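Leucine aminopeptidase (Parabacteroides distasonis, PDB 3TC8) probably acts as a zinc-dependent aminopeptidase of the M28 family, though a glutaminyl-peptide cyclotransferase activity is also conceivable. Local coordinates at residues N185-V188 with P189-A193. Residues are numbered along the deposited sequence; the frame is centred on the assembly and turned at random.
Sequences NPHV and PNYTA
The backbone N of Tyr191 donates to Val188 O at 3.2 Å, a weak bond bent to 127° at the hydrogen, and this i to i+3 link closes the turn Val188-Pro189-Asn190-Tyr191. Pro189 sits at the second position, where its ring restricts phi to the value that place needs, and Asn190 takes the third with a positive phi, the left-handed corner of a type II turn. Within the turn, CD of Pro189 packs 3.5 Å from CB of Val188.

Three side chains of the preceding segment 185-188, those of Pro186, His187 and Val188, meet Tyr191. Its CG stands opposite the backbone N (chi1 175°), which swings the ring back toward His187 and Val188. The imidazole corner CE1 of His187 lies over one face of the phenol near its rim, 3.5 Å from CD1 of Tyr191; the two planes are inclined at 47°, an oblique meeting. CG2 of Val188 comes to the phenol from another direction, at its edge and close to its plane, 3.8 Å from CD1 of Tyr191. Pro186 meets the root of the same side chain, its CB 3.7 Å from CB of Tyr191.

Both rings are tied further into the protein: Tyr191 OH is hydrogen-bonded to Asp152 OD2, and ND1 of His187 to NE1 of Trp182, whose indole also meets both rings. These bonds hold the polar ends of the two residues while CE1 of the imidazole rests on one face of the phenol. Well away from the zinc site, this proline-bearing type II beta turn reverses the chain at the surface between helix 177-184 and strand 195-200, a helix-to-strand connection within the alpha/beta fold of the M28 peptidases.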
loop_
_atom_site.group_PDB
_atom_site.type_symbol
_atom_site.label_atom_id
_atom_site.label_comp_id
_atom_site.label_asym_id
_atom_site.label_seq_id
_atom_site.Cartn_x
_atom_site.Cartn_y
_atom_site.Cartn_z
ATOM N N ASN A 185 10.838 -7.941 -13.172
ATOM C CA ASN A 185 10.125 -7.967 -14.441
ATOM C C ASN A 185 9.195 -6.759 -14.503
ATOM O O ASN A 185 7.992 -6.916 -14.424
ATOM C CB ASN A 185 9.244 -9.234 -14.531
ATOM C CG ASN A 185 10.043 -10.500 -14.455
ATOM O OD1 ASN A 185 10.693 -10.903 -15.424
ATOM N ND2 ASN A 185 10.031 -11.151 -13.303
ATOM N N PRO A 186 9.739 -5.541 -14.658
ATOM C CA PRO A 186 8.837 -4.405 -14.567
ATOM C C PRO A 186 7.921 -4.309 -15.749
ATOM O O PRO A 186 8.171 -4.894 -16.793
ATOM C CB PRO A 186 9.795 -3.220 -14.455
ATOM C CG PRO A 186 11.058 -3.712 -15.077
ATOM C CD PRO A 186 11.146 -5.153 -14.663
ATOM N N HIS A 187 6.867 -3.544 -15.608
ATOM C CA HIS A 187 5.850 -3.449 -16.656
ATOM C C HIS A 187 6.297 -2.716 -17.901
ATOM O O HIS A 187 5.660 -2.839 -18.939
ATOM C CB HIS A 187 4.597 -2.770 -16.073
ATOM C CG HIS A 187 4.836 -1.377 -15.633
ATOM N ND1 HIS A 187 5.554 -1.068 -14.495
ATOM C CD2 HIS A 187 4.468 -0.204 -16.199
ATOM C CE1 HIS A 187 5.621 0.245 -14.407
ATOM N NE2 HIS A 187 5.030 0.793 -15.466
ATOM N N VAL A 188 7.322 -1.886 -17.769
ATOM C CA VAL A 188 8.021 -1.304 -18.907
ATOM C C VAL A 188 9.531 -1.558 -18.642
ATOM O O VAL A 188 9.994 -1.590 -17.493
ATOM C CB VAL A 188 7.730 0.173 -19.139
ATOM C CG1 VAL A 188 6.240 0.418 -19.469
ATOM C CG2 VAL A 188 8.114 0.914 -17.968
ATOM N N PRO A 189 10.292 -1.751 -19.728
ATOM C CA PRO A 189 11.697 -2.105 -19.548
ATOM C C PRO A 189 12.502 -1.072 -18.775
ATOM O O PRO A 189 12.319 0.134 -18.993
ATOM C CB PRO A 189 12.213 -2.173 -21.004
ATOM C CG PRO A 189 11.043 -2.446 -21.834
ATOM C CD PRO A 189 9.867 -1.817 -21.131
ATOM N N ASN A 190 13.288 -1.527 -17.820
ATOM C CA ASN A 190 14.164 -0.682 -17.030
ATOM C C ASN A 190 13.405 0.451 -16.362
ATOM O O ASN A 190 13.922 1.566 -16.201
ATOM C CB ASN A 190 15.332 -0.158 -17.833
ATOM C CG ASN A 190 16.190 -1.263 -18.385
ATOM O OD1 ASN A 190 16.364 -1.343 -19.572
ATOM N ND2 ASN A 190 16.576 -2.200 -17.532
ATOM N N TYR A 191 12.206 0.155 -15.880
ATOM C CA TYR A 191 11.379 1.133 -15.224
ATOM C C TYR A 191 12.177 1.820 -14.133
ATOM O O TYR A 191 12.780 1.155 -13.295
ATOM C CB TYR A 191 10.137 0.472 -14.623
ATOM C CG TYR A 191 9.311 1.453 -13.823
ATOM C CD1 TYR A 191 8.461 2.338 -14.438
ATOM C CD2 TYR A 191 9.451 1.570 -12.442
ATOM C CE1 TYR A 191 7.762 3.302 -13.696
ATOM C CE2 TYR A 191 8.741 2.471 -11.720
ATOM C CZ TYR A 191 7.910 3.371 -12.342
ATOM O OH TYR A 191 7.243 4.283 -11.581
ATOM N N THR A 192 12.016 3.132 -14.051
ATOM C CA THR A 192 12.570 3.915 -12.963
ATOM C C THR A 192 11.594 5.032 -12.583
ATOM O O THR A 192 10.692 5.375 -13.335
ATOM C CB THR A 192 13.960 4.467 -13.315
ATOM O OG1 THR A 192 14.574 4.918 -12.114
ATOM C CG2 THR A 192 13.892 5.561 -14.330
ATOM N N ALA A 193 11.837 5.592 -11.424
ATOM C CA ALA A 193 11.128 6.773 -10.946
ATOM C C ALA A 193 12.085 7.530 -10.046
ATOM O O ALA A 193 13.043 6.972 -9.528
ATOM C CB ALA A 193 9.844 6.361 -10.181
#